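Local coordinates for protein metallo-beta-lactamase (Serratia marcescens, PDB 5AXO) that probably hydrolyses beta-lactam antibiotics at a two-zinc centre, as a subclass B3 metallo-beta-lactamase, and here holds a ring-opened carbapenem, at residues S70-E75 / P148-G153; A173-A178 / I212-E217; A97-L102 / A124-V129; R3-P8 / G42-G47. One frame throughout, in Å; residues are numbered along the deposited sequence.

Contacts 1 and 2 build the active site together: contact 1 supplies three histidines to one zinc ion and contact 2 supplies His215 to the other, the two ZN atoms lying 3.5 Å from each other with water 2 between them. Their centres are about 11 Å apart and two bonds tie them, His72 ND1 to Asp174 OD1 (2.6 Å) and His150 ND1 to Thr177 O (2.9 Å). Contact 3 stands behind contact 1, also about 11 Å between centres; Asn98 OD1 meets Gly153 N at 2.9 Å, but the bound LMP is not reached. Contact 4, about 17 Å from contact 1 and 15 Å from contact 2, brings Trp5 to the pocket rim, where contacts 1 and 2 also touch LMP.

Contact 1 of 4, residues S70-E75 / P148-G153. With ZN (zinc ion), chain B; NA (sodium ion), chain K; LMP ((2~{S},3~{R},4~{S})-2-[(2~{S},3~{R})-1,3-bis(oxidanyl)-1-oxidanylidene-butan-2-yl]-4-[(3~{S},5~{S})-5-(dimethylcarbamoy l)pyrrolidin-3-yl]sulfanyl-3-methyl-3,4-dihydro-2~{H}-pyrrole-5-carboxylic acid), chain R.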
# COMPACT_ATOMS: atom_id res chain seq x y z
N SER A 70 -1.68 2.61 -6.25
CA SER A 70 -0.55 1.72 -6.03
C SER A 70 0.38 2.32 -4.98
O SER A 70 0.76 3.50 -5.11
CB SER A 70 0.24 1.60 -7.34
OG SER A 70 1.44 0.85 -7.17
N THR A 71 0.72 1.57 -3.95
CA THR A 71 1.82 1.92 -3.11
C THR A 71 3.15 1.87 -3.83
O THR A 71 3.82 2.93 -3.99
CB THR A 71 1.88 1.05 -1.84
OG1 THR A 71 1.94 -0.31 -2.21
CG2 THR A 71 0.74 1.32 -0.88
N HIS A 72 3.57 0.69 -4.24
CA HIS A 72 4.74 0.62 -5.10
C HIS A 72 4.73 -0.62 -5.96
O HIS A 72 3.94 -1.56 -5.80
CB HIS A 72 6.02 0.66 -4.21
CG HIS A 72 6.31 -0.62 -3.47
ND1 HIS A 72 5.88 -0.83 -2.18
CD2 HIS A 72 7.01 -1.73 -3.81
CE1 HIS A 72 6.27 -2.03 -1.77
NE2 HIS A 72 6.97 -2.59 -2.73
N SER A 73 5.66 -0.60 -6.91
CA SER A 73 5.61 -1.43 -8.11
C SER A 73 6.48 -2.68 -8.01
O SER A 73 7.41 -2.85 -8.80
CB SER A 73 6.01 -0.60 -9.32
OG SER A 73 7.23 0.09 -9.08
N HIS A 74 6.16 -3.53 -7.03
CA HIS A 74 6.74 -4.89 -6.98
C HIS A 74 5.62 -5.93 -7.09
O HIS A 74 4.44 -5.63 -6.79
CB HIS A 74 7.49 -5.11 -5.67
CG HIS A 74 8.73 -4.31 -5.56
ND1 HIS A 74 9.26 -3.96 -4.33
CD2 HIS A 74 9.56 -3.82 -6.51
CE1 HIS A 74 10.39 -3.31 -4.55
NE2 HIS A 74 10.59 -3.22 -5.86
N GLU A 75 5.97 -7.15 -7.48
CA GLU A 75 4.98 -8.15 -7.79
C GLU A 75 4.04 -8.44 -6.65
O GLU A 75 2.90 -8.82 -6.87
CB GLU A 75 5.67 -9.46 -8.21
CG GLU A 75 6.42 -10.17 -7.08
CD GLU A 75 7.05 -11.52 -7.45
OE1 GLU A 75 6.43 -12.31 -8.17
OE2 GLU A 75 8.18 -11.79 -6.98
N PRO A 148 9.33 7.65 -1.08
CA PRO A 148 10.32 6.89 -1.85
C PRO A 148 11.36 6.21 -0.95
O PRO A 148 11.50 6.49 0.24
CB PRO A 148 11.01 7.99 -2.70
CG PRO A 148 10.91 9.20 -1.86
CD PRO A 148 9.55 9.11 -1.19
N GLY A 149 12.09 5.28 -1.55
CA GLY A 149 13.24 4.68 -0.89
C GLY A 149 13.31 3.21 -1.18
O GLY A 149 14.26 2.72 -1.76
N HIS A 150 12.21 2.50 -0.88
CA HIS A 150 12.05 1.12 -1.27
C HIS A 150 11.83 1.05 -2.81
O HIS A 150 12.33 0.11 -3.45
CB HIS A 150 10.89 0.50 -0.46
CG HIS A 150 10.60 -0.95 -0.76
ND1 HIS A 150 11.29 -2.00 -0.17
CD2 HIS A 150 9.63 -1.52 -1.50
CE1 HIS A 150 10.70 -3.13 -0.50
NE2 HIS A 150 9.79 -2.88 -1.42
N THR A 151 11.15 2.05 -3.36
CA THR A 151 11.12 2.30 -4.80
C THR A 151 11.11 3.83 -4.94
O THR A 151 10.69 4.56 -4.03
CB THR A 151 9.85 1.75 -5.48
OG1 THR A 151 8.70 2.45 -5.01
CG2 THR A 151 9.74 0.25 -5.35
N GLU A 152 11.44 4.31 -6.13
CA GLU A 152 11.49 5.76 -6.31
C GLU A 152 10.09 6.38 -6.30
O GLU A 152 9.91 7.52 -5.84
CB GLU A 152 12.16 6.12 -7.63
CG GLU A 152 12.51 7.59 -7.77
CD GLU A 152 13.42 7.86 -8.96
OE1 GLU A 152 13.83 6.87 -9.63
OE2 GLU A 152 13.68 9.07 -9.22
N GLY A 153 9.08 5.63 -6.80
CA GLY A 153 7.74 6.18 -6.93
C GLY A 153 6.79 5.76 -5.82
O GLY A 153 5.57 5.90 -5.98
ZN ZN B . 8.39 -4.02 -2.49
NA NA K . 3.02 4.64 -6.31
C1 LMP R . 10.40 -8.18 1.38
C2 LMP R . 10.21 -6.78 2.00
C3 LMP R . 8.96 -6.31 1.29
O7A LMP R . 9.40 -10.46 6.59
C6A LMP R . 8.39 -10.46 5.90
N7A LMP R . 7.79 -11.57 5.49
C9A LMP R . 6.44 -11.62 4.92
C8A LMP R . 8.39 -12.89 5.64
C5A LMP R . 7.76 -9.15 5.49
C2A LMP R . 8.30 -8.68 4.15
N3A LMP R . 8.07 -8.08 6.48
C4A LMP R . 8.19 -6.81 5.74
C1A LMP R . 8.46 -7.17 4.28
S21 LMP R . 10.09 -6.71 3.81
C31 LMP R . 8.43 -4.97 1.53
O31 LMP R . 8.88 -4.35 2.52
O32 LMP R . 7.47 -4.46 0.76
N4 LMP R . 8.49 -7.12 0.43
C11 LMP R . 11.79 -8.30 0.72
C5 LMP R . 9.17 -8.41 0.45
C6 LMP R . 9.34 -8.86 -1.01
C61 LMP R . 10.19 -7.97 -1.95
O62 LMP R . 10.23 -6.57 -1.65
C62 LMP R . 9.74 -8.07 -3.41
C7 LMP R . 9.94 -10.24 -0.98
O71 LMP R . 10.59 -10.69 -1.91
O72 LMP R . 9.65 -11.01 0.04
O HOH W 1 3.79 2.33 -7.65
O HOH W 2 7.72 -5.63 -1.98
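With CG of His72 wedged between its backbone N and carbonyl carbon (chi1 75°) and CG of His150 swung anti to the backbone N (chi1 180°), the two imidazoles converge on one zinc ion. His150 turns an edge to the face of His72: its CD2 lies 3.1 Å from His72 NE2, towards the rim of that ring, and the planes meet at 76° in an offset edge-to-face pair. His74 offers ND1 rather than NE2, and His150 NE2 lies at its edge. The three nitrogens, His72 NE2, His74 ND1 and His150 NE2, bind the zinc at 2.0, 2.0 and 2.1 Å, and water 2 is the fourth ligand. This is the three-histidine site of the metallo-beta-lactamase fold: His72 and His74, after strand 65-69 of the seven-stranded sheet, open the HxHxDH motif, whose Asp76 and His77 serve the second zinc, while His150 follows strand 140-146 of the five-stranded sheet. Second-shell bonds fix the rotation of the rings, from Asp174 to His72 ND1, Asp111 to His74 NE2 and the Thr177 carbonyl to His150 ND1. Thr151 packs behind the metal, its OG1 3.3 Å from His72 CB and its methyl CG2 3.6 Å from His74 NE2; Asn98 holds the hydroxyl. Further back, a sodium ion joins the two loops through the carbonyl oxygens of Ser70, Thr71 and Gly153, and water 1 links it to Ser70 OG.

Contact 2 of 4, residues A173-A178 / I212-E217; sequences ADSLTA and IAAHPE. With NA (sodium ion), chain E; ZN (zinc ion), chain C; LMP ((2~{S},3~{R},4~{S})-2-[(2~{S},3~{R})-1,3-bis(oxidanyl)-1-oxidanylidene-butan-2-yl]-4-[(3~{S},5~{S})-5-(dimethylcarbamoy l)pyrrolidin-3-yl]sulfanyl-3-methyl-3,4-dihydro-2~{H}-pyrrole-5-carboxylic acid), chain R.
Ala173, the most deeply covered residue here, pairs with Ala213 as a parallel bridge between strands 166-173 and 210-213, the latter at the edge of the five-stranded sheet. Its N gives a hydrogen bond to Ile212 O (2.9 Å), and its O takes one from Ala214 N (3.0 Å). Just past the bridge both chains leave the sheet for the active site. Ala214 points its methyl toward the other segment, CB 3.6 Å from Ala173 O and 4.0 Å from Ser175 OG. Ser175 has two conformers; in the one described, OG sits anti to its carbonyl carbon (chi1 -58°), which brings it to the edge of the His215 ring, in its plane. Water 3 donates to this hydroxyl and accepts from His215 N. Ser175 OG also donates to carboxylate oxygen O32 of LMP (2.6 Å), while Thr177 OG1 donates to O31 (2.7 Å). His215 NE2 binds the second zinc, which Asp76 and His77 also ligate, and LMP C1A lies over the centre of the His215 ring. The C31 carboxylate of LMP is thus gripped by zinc through O32 and, in this conformer of Ser175, by two hydroxyls, so its negative charge is probably well compensated.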
# COMPACT_ATOMS: atom_id res chain seq x y z
N ALA A 173 0.11 2.47 4.49
CA ALA A 173 1.52 2.79 4.61
C ALA A 173 2.32 1.95 3.60
O ALA A 173 2.33 0.71 3.67
CB ALA A 173 2.00 2.55 6.03
N ASP A 174 2.96 2.61 2.64
CA ASP A 174 3.90 1.95 1.77
C ASP A 174 5.03 1.37 2.58
O ASP A 174 5.31 1.76 3.73
CB ASP A 174 4.41 2.92 0.72
CG ASP A 174 5.14 2.26 -0.45
OD1 ASP A 174 4.98 1.05 -0.62
OD2 ASP A 174 5.89 3.00 -1.13
N SER A 175 5.70 0.41 1.97
CA SER A 175 6.92 -0.16 2.55
C SER A 175 8.05 0.86 2.60
O SER A 175 8.31 1.53 1.61
CB SER A 175 7.35 -1.36 1.73
OG SER A 175 6.31 -2.35 1.68
N LEU A 176 8.76 0.88 3.71
CA LEU A 176 9.88 1.78 3.95
C LEU A 176 11.18 1.00 4.13
O LEU A 176 12.08 1.45 4.84
CB LEU A 176 9.59 2.62 5.19
CG LEU A 176 8.30 3.42 5.18
CD1 LEU A 176 8.15 4.21 6.45
CD2 LEU A 176 8.17 4.31 3.96
N THR A 177 11.25 -0.21 3.58
CA THR A 177 12.32 -1.14 3.91
C THR A 177 13.48 -1.11 2.95
O THR A 177 13.35 -1.20 1.73
CB THR A 177 11.74 -2.56 3.92
OG1 THR A 177 11.12 -2.81 2.66
CG2 THR A 177 10.75 -2.69 5.04
N ALA A 178 14.66 -1.04 3.55
CA ALA A 178 15.93 -1.14 2.82
C ALA A 178 16.31 -2.60 2.59
O ALA A 178 16.79 -3.27 3.50
CB ALA A 178 17.02 -0.43 3.61
N ILE A 212 -2.68 0.82 8.08
CA ILE A 212 -2.71 -0.43 7.37
C ILE A 212 -1.44 -0.50 6.55
O ILE A 212 -1.28 0.23 5.60
CB ILE A 212 -3.97 -0.53 6.45
CG1 ILE A 212 -5.24 -0.40 7.29
CG2 ILE A 212 -3.98 -1.83 5.68
CD1 ILE A 212 -6.46 0.19 6.61
N ALA A 213 -0.52 -1.41 6.93
CA ALA A 213 0.76 -1.47 6.28
C ALA A 213 0.66 -2.40 5.07
O ALA A 213 -0.06 -3.40 5.10
CB ALA A 213 1.81 -1.99 7.24
N ALA A 214 1.39 -2.11 4.00
CA ALA A 214 1.33 -2.92 2.77
C ALA A 214 1.55 -4.42 3.01
O ALA A 214 0.83 -5.28 2.48
CB ALA A 214 2.31 -2.36 1.77
N HIS A 215 2.50 -4.72 3.89
CA HIS A 215 2.61 -6.05 4.50
C HIS A 215 1.88 -5.93 5.84
O HIS A 215 2.36 -5.27 6.73
CB HIS A 215 4.08 -6.46 4.72
CG HIS A 215 4.77 -6.80 3.45
ND1 HIS A 215 4.72 -8.06 2.88
CD2 HIS A 215 5.42 -6.02 2.56
CE1 HIS A 215 5.30 -8.02 1.69
NE2 HIS A 215 5.73 -6.79 1.47
N PRO A 216 0.73 -6.60 5.98
CA PRO A 216 -0.18 -6.25 7.08
C PRO A 216 0.43 -6.48 8.44
O PRO A 216 0.08 -5.81 9.42
CB PRO A 216 -1.43 -7.09 6.83
CG PRO A 216 -1.00 -8.14 5.88
CD PRO A 216 0.09 -7.52 5.05
N GLU A 217 1.27 -7.49 8.53
CA GLU A 217 1.89 -7.79 9.83
C GLU A 217 2.87 -6.73 10.34
O GLU A 217 3.16 -6.70 11.55
CB GLU A 217 2.57 -9.15 9.81
CG GLU A 217 3.83 -9.29 8.98
CD GLU A 217 3.70 -9.25 7.46
OE1 GLU A 217 2.59 -9.23 6.87
OE2 GLU A 217 4.81 -9.06 6.89
NA NA E . 0.80 -11.38 7.12
ZN ZN C . 6.50 -6.15 -0.39
C1 LMP R . 10.40 -8.18 1.38
C2 LMP R . 10.21 -6.78 2.00
C3 LMP R . 8.96 -6.31 1.29
O7A LMP R . 9.40 -10.46 6.59
C6A LMP R . 8.39 -10.46 5.90
N7A LMP R . 7.79 -11.57 5.49
C9A LMP R . 6.44 -11.62 4.92
C8A LMP R . 8.39 -12.89 5.64
C5A LMP R . 7.76 -9.15 5.49
C2A LMP R . 8.30 -8.68 4.15
N3A LMP R . 8.07 -8.08 6.48
C4A LMP R . 8.19 -6.81 5.74
C1A LMP R . 8.46 -7.17 4.28
S21 LMP R . 10.09 -6.71 3.81
C31 LMP R . 8.43 -4.97 1.53
O31 LMP R . 8.88 -4.35 2.52
O32 LMP R . 7.47 -4.46 0.76
N4 LMP R . 8.49 -7.12 0.43
C11 LMP R . 11.79 -8.30 0.72
C5 LMP R . 9.17 -8.41 0.45
C6 LMP R . 9.34 -8.86 -1.01
C61 LMP R . 10.19 -7.97 -1.95
O62 LMP R . 10.23 -6.57 -1.65
C62 LMP R . 9.74 -8.07 -3.41
C7 LMP R . 9.94 -10.24 -0.98
O71 LMP R . 10.59 -10.69 -1.91
O72 LMP R . 9.65 -11.01 0.04
O HOH W 3 4.86 -2.80 4.32
O HOH W 2 7.72 -5.63 -1.98
O HOH W 4 2.19 -13.29 5.77
O HOH W 5 1.52 -12.66 9.68

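Contact 3 of 4, residues A97-L102 / A124-V129. With NA (sodium ion), chain L; SO4 (sulfate ion), chain O.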
# COMPACT_ATOMS: atom_id res chain seq x y z
N ALA A 97 7.66 8.10 -10.69
CA ALA A 97 8.78 7.22 -11.05
C ALA A 97 8.45 5.74 -11.12
O ALA A 97 9.26 4.94 -11.58
CB ALA A 97 9.95 7.45 -10.13
N ASN A 98 7.26 5.36 -10.66
CA ASN A 98 6.82 3.97 -10.73
C ASN A 98 5.86 3.70 -11.89
O ASN A 98 5.45 2.55 -12.09
CB ASN A 98 6.19 3.48 -9.43
CG ASN A 98 7.21 3.18 -8.33
OD1 ASN A 98 8.44 3.37 -8.49
ND2 ASN A 98 6.71 2.85 -7.15
N VAL A 99 5.41 4.78 -12.54
CA VAL A 99 4.45 4.60 -13.63
C VAL A 99 4.92 3.59 -14.71
O VAL A 99 4.19 2.68 -15.11
CB VAL A 99 4.05 5.95 -14.25
CG1 VAL A 99 3.30 5.76 -15.57
CG2 VAL A 99 3.22 6.78 -13.29
N ASP A 100 6.15 3.76 -15.17
CA ASP A 100 6.65 2.91 -16.22
C ASP A 100 6.81 1.44 -15.77
O ASP A 100 6.47 0.54 -16.50
CB ASP A 100 7.97 3.47 -16.73
CG ASP A 100 8.40 2.83 -18.00
OD1 ASP A 100 7.61 2.85 -18.95
OD2 ASP A 100 9.50 2.23 -18.04
N THR A 101 7.12 1.25 -14.49
CA THR A 101 7.22 -0.08 -13.95
C THR A 101 5.85 -0.74 -13.91
O THR A 101 5.71 -1.92 -14.21
CB THR A 101 7.82 -0.10 -12.54
OG1 THR A 101 9.06 0.64 -12.53
CG2 THR A 101 8.04 -1.49 -12.06
N LEU A 102 4.81 0.02 -13.53
CA LEU A 102 3.47 -0.57 -13.50
C LEU A 102 3.01 -0.91 -14.93
O LEU A 102 2.27 -1.87 -15.09
CB LEU A 102 2.46 0.36 -12.88
CG LEU A 102 2.67 0.54 -11.37
CD1 LEU A 102 1.70 1.59 -10.86
CD2 LEU A 102 2.52 -0.74 -10.56
N ALA A 124 -2.73 -1.48 -17.91
CA ALA A 124 -3.23 -0.36 -18.66
C ALA A 124 -3.64 0.79 -17.75
O ALA A 124 -3.81 0.58 -16.54
CB ALA A 124 -4.41 -0.81 -19.51
N LYS A 125 -3.83 1.96 -18.34
CA LYS A 125 -4.46 3.13 -17.71
C LYS A 125 -3.72 3.61 -16.47
O LYS A 125 -4.34 4.00 -15.46
CB LYS A 125 -5.92 2.85 -17.35
CG LYS A 125 -6.81 2.55 -18.55
CD LYS A 125 -8.24 3.02 -18.30
CE LYS A 125 -8.37 4.51 -18.49
NZ LYS A 125 -9.80 4.86 -18.65
N VAL A 126 -2.39 3.64 -16.52
CA VAL A 126 -1.57 4.10 -15.41
C VAL A 126 -1.29 5.60 -15.58
O VAL A 126 -0.89 6.05 -16.66
CB VAL A 126 -0.23 3.33 -15.27
CG1 VAL A 126 0.45 3.67 -13.97
CG2 VAL A 126 -0.49 1.84 -15.29
N ARG A 127 -1.51 6.35 -14.52
CA ARG A 127 -1.29 7.78 -14.52
C ARG A 127 -0.52 8.18 -13.26
O ARG A 127 -0.61 7.52 -12.20
CB ARG A 127 -2.61 8.56 -14.52
CG ARG A 127 -3.64 8.16 -15.55
CD ARG A 127 -3.24 8.53 -16.97
NE ARG A 127 -4.22 8.00 -17.93
CZ ARG A 127 -4.03 6.98 -18.74
NH1 ARG A 127 -4.99 6.60 -19.60
NH2 ARG A 127 -2.87 6.36 -18.78
N ALA A 128 0.21 9.29 -13.32
CA ALA A 128 1.01 9.75 -12.19
C ALA A 128 0.21 10.67 -11.28
O ALA A 128 -0.65 11.45 -11.73
CB ALA A 128 2.23 10.50 -12.69
N VAL A 129 0.55 10.67 -9.99
CA VAL A 129 0.09 11.68 -9.00
C VAL A 129 1.34 12.26 -8.32
O VAL A 129 2.39 11.59 -8.23
CB VAL A 129 -0.84 11.09 -7.93
CG1 VAL A 129 -2.13 10.66 -8.58
CG2 VAL A 129 -0.20 9.93 -7.21
NA NA L . 10.00 1.62 -10.05
S SO4 O . -3.47 3.71 -21.50
O1 SO4 O . -2.36 4.41 -20.82
O2 SO4 O . -3.06 3.75 -22.95
O3 SO4 O . -3.68 2.27 -21.20
O4 SO4 O . -4.73 4.40 -21.30
O HOH W 6 10.21 -0.87 -8.91
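Val99 and Val126 lie alongside one another, pointing in opposed senses, and their CG1 methyls meet at 3.9 Å. Both hold CG1 anti to the backbone N (chi1 168° and -169°), which turns that branch into the shared interface. The other branch of Val99, CG2, reaches further along the strand and rests against Ala128, 3.9 Å from its CB. Leu102, one helical turn after Val99, crosses Val126 at about a right angle; its CD1 closes on Val126 CG1 at 3.9 Å, and its CB lies against both methyls. Val126 is thereby clasped by two residues of one helix face, without any hydrogen bond between the segments. The helix 99-104 is the connection in a beta-alpha-beta unit, packed across strand 126-129, an edge strand of the seven-stranded sheet beside strand 91-95. At the helix start, a sodium ion is held by Asn98 OD1 and Thr101 OG1, and the Asn98 amide also bonds Gly153 and Thr151. The CB of Arg127 points away from the helix segment, and its guanidinium meets a sulfate edge-on, NH1 to O4 at 2.8 Å and NH2 to O1 at 2.9 Å. NH2 also reaches Val126 O, from above the carbonyl plane; Arg103 is a second donor to that oxygen. The side chains that meet across the two segments are therefore apolar, while Arg127 carries its charge away from them to the sulfate, which probably offsets it.

Contact 4 of 4, residues R3-P8 / G42-G47; sequences RDWSSP and GTTEKG. With LMP ((2~{S},3~{R},4~{S})-2-[(2~{S},3~{R})-1,3-bis(oxidanyl)-1-oxidanylidene-butan-2-yl]-4-[(3~{S},5~{S})-5-(dimethylcarbamoy l)pyrrolidin-3-yl]sulfanyl-3-methyl-3,4-dihydro-2~{H}-pyrrole-5-carboxylic acid), chain R.
Ser6 and Thr44 meet hydroxyl to hydroxyl, OG to OG1 at 2.7 Å, in the tight part of this contact, where either could be the donor. The backbones are close as well, with CA of Ser6 only 4.4 Å from CA of Gly47. Thr44 OG1 sits between its backbone N and carbonyl carbon (chi1 62°), and there it also accepts from Gly47 N at 2.8 Å, so the one oxygen ties the N-terminal segment to the turn that leads into helix 47-57. The methyl of the same residue, CG2, presses on Trp5 CB at 3.6 Å, the two side chains crossing at about a right angle, and it comes obliquely to the indole at CE3. The Gly47 N to Thr44 OG1 bond is a capping bond at the turn that follows strand 37-40 of the larger sheet, while Ser6 belongs to a type I beta turn from Asp4 to Ser7, in which Asp4 O accepts from both N and OG of Ser7. Trp5 O is hydrogen-bonded to Thr23 OG1, fixing the turn to a neighbouring loop. The looser side is that of Lys46, which is exposed: its chain bends at the last two torsions, and NZ reaches Ser6 OG by only a weak hydrogen bond of 3.1 Å. Trp5 itself leads away from Thr44 to the pocket, packing on Glu75 and Asp76 of helix 75-78, where Asp76 is a ligand of the second zinc. There the indole presents its edge to the bound LMP, CZ2 lying 3.3 Å from carboxylate oxygen O72, with C7 in the ring plane.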
# COMPACT_ATOMS: atom_id res chain seq x y z
N ARG A 3 -0.70 -17.57 5.30
CA ARG A 3 -0.60 -16.10 4.99
C ARG A 3 0.45 -15.85 3.92
O ARG A 3 1.24 -14.92 4.01
CB ARG A 3 -0.32 -15.28 6.26
CG ARG A 3 -1.34 -15.53 7.36
CD ARG A 3 -1.52 -14.36 8.30
NE ARG A 3 -2.77 -14.47 9.07
CZ ARG A 3 -3.97 -14.09 8.61
NH1 ARG A 3 -4.12 -13.65 7.37
NH2 ARG A 3 -5.04 -14.16 9.41
N ASP A 4 0.45 -16.72 2.92
CA ASP A 4 1.19 -16.49 1.69
C ASP A 4 0.64 -15.26 0.95
O ASP A 4 -0.49 -14.81 1.17
CB ASP A 4 1.14 -17.75 0.79
CG ASP A 4 2.09 -18.87 1.25
OD1 ASP A 4 2.90 -18.66 2.18
OD2 ASP A 4 2.10 -19.95 0.60
N TRP A 5 1.43 -14.74 0.03
CA TRP A 5 1.08 -13.49 -0.66
C TRP A 5 -0.25 -13.60 -1.43
O TRP A 5 -0.92 -12.60 -1.68
CB TRP A 5 2.11 -13.09 -1.71
CG TRP A 5 3.42 -12.64 -1.24
CD1 TRP A 5 3.77 -12.37 0.03
CD2 TRP A 5 4.59 -12.48 -2.04
NE1 TRP A 5 5.09 -11.96 0.07
CE2 TRP A 5 5.60 -12.04 -1.19
CE3 TRP A 5 4.85 -12.62 -3.41
CZ2 TRP A 5 6.91 -11.80 -1.65
CZ3 TRP A 5 6.15 -12.40 -3.86
CH2 TRP A 5 7.13 -11.94 -3.00
N SER A 6 -0.57 -14.80 -1.90
CA SER A 6 -1.75 -15.01 -2.73
C SER A 6 -2.88 -15.71 -1.98
O SER A 6 -3.86 -16.11 -2.62
CB SER A 6 -1.43 -15.82 -3.99
OG SER A 6 -0.38 -15.24 -4.74
N SER A 7 -2.74 -15.90 -0.68
CA SER A 7 -3.69 -16.75 0.03
C SER A 7 -5.05 -16.08 0.14
O SER A 7 -5.16 -14.88 0.43
CB SER A 7 -3.16 -17.12 1.42
OG SER A 7 -2.80 -15.98 2.15
N PRO A 8 -6.12 -16.88 0.08
CA PRO A 8 -7.41 -16.34 0.47
C PRO A 8 -7.43 -15.76 1.87
O PRO A 8 -6.68 -16.15 2.76
CB PRO A 8 -8.32 -17.57 0.38
CG PRO A 8 -7.72 -18.36 -0.76
CD PRO A 8 -6.24 -18.25 -0.46
N GLY A 42 -3.17 -4.26 -5.45
CA GLY A 42 -3.78 -5.43 -6.08
C GLY A 42 -3.30 -6.79 -5.61
O GLY A 42 -3.86 -7.81 -6.03
N THR A 43 -2.33 -6.80 -4.68
CA THR A 43 -1.63 -8.03 -4.32
C THR A 43 -0.94 -8.63 -5.56
O THR A 43 -0.39 -7.88 -6.37
CB THR A 43 -2.50 -9.02 -3.49
OG1 THR A 43 -3.34 -9.84 -4.32
CG2 THR A 43 -3.35 -8.26 -2.48
N THR A 44 -0.80 -9.95 -5.55
CA THR A 44 -0.11 -10.67 -6.64
C THR A 44 -1.04 -10.92 -7.79
O THR A 44 -2.23 -10.71 -7.69
CB THR A 44 0.42 -12.00 -6.13
OG1 THR A 44 -0.71 -12.77 -5.72
CG2 THR A 44 1.34 -11.85 -4.98
N GLU A 45 -0.49 -11.44 -8.90
CA GLU A 45 -1.29 -11.80 -10.04
C GLU A 45 -2.35 -12.83 -9.60
O GLU A 45 -3.53 -12.66 -9.89
CB GLU A 45 -0.40 -12.36 -11.17
CG GLU A 45 -1.15 -12.84 -12.40
CD GLU A 45 -0.22 -13.43 -13.46
OE1 GLU A 45 0.99 -13.55 -13.19
OE2 GLU A 45 -0.69 -13.59 -14.59
N LYS A 46 -1.93 -13.91 -8.93
CA LYS A 46 -2.90 -14.89 -8.46
C LYS A 46 -3.86 -14.26 -7.44
O LYS A 46 -5.07 -14.54 -7.44
CB LYS A 46 -2.19 -16.10 -7.85
CG LYS A 46 -1.56 -17.03 -8.88
CD LYS A 46 -0.88 -18.21 -8.18
CE LYS A 46 0.63 -17.99 -8.00
NZ LYS A 46 0.99 -16.99 -6.95
N GLY A 47 -3.33 -13.35 -6.63
CA GLY A 47 -4.11 -12.68 -5.59
C GLY A 47 -5.22 -11.81 -6.13
O GLY A 47 -6.18 -11.57 -5.42
C1 LMP R . 10.40 -8.18 1.38
C2 LMP R . 10.21 -6.78 2.00
C3 LMP R . 8.96 -6.31 1.29
O7A LMP R . 9.40 -10.46 6.59
C6A LMP R . 8.39 -10.46 5.90
N7A LMP R . 7.79 -11.57 5.49
C9A LMP R . 6.44 -11.62 4.92
C8A LMP R . 8.39 -12.89 5.64
C5A LMP R . 7.76 -9.15 5.49
C2A LMP R . 8.30 -8.68 4.15
N3A LMP R . 8.07 -8.08 6.48
C4A LMP R . 8.19 -6.81 5.74
C1A LMP R . 8.46 -7.17 4.28
S21 LMP R . 10.09 -6.71 3.81
C31 LMP R . 8.43 -4.97 1.53
O31 LMP R . 8.88 -4.35 2.52
O32 LMP R . 7.47 -4.46 0.76
N4 LMP R . 8.49 -7.12 0.43
C11 LMP R . 11.79 -8.30 0.72
C5 LMP R . 9.17 -8.41 0.45
C6 LMP R . 9.34 -8.86 -1.01
C61 LMP R . 10.19 -7.97 -1.95
O62 LMP R . 10.23 -6.57 -1.65
C62 LMP R . 9.74 -8.07 -3.41
C7 LMP R . 9.94 -10.24 -0.98
O71 LMP R . 10.59 -10.69 -1.91
O72 LMP R . 9.65 -11.01 0.04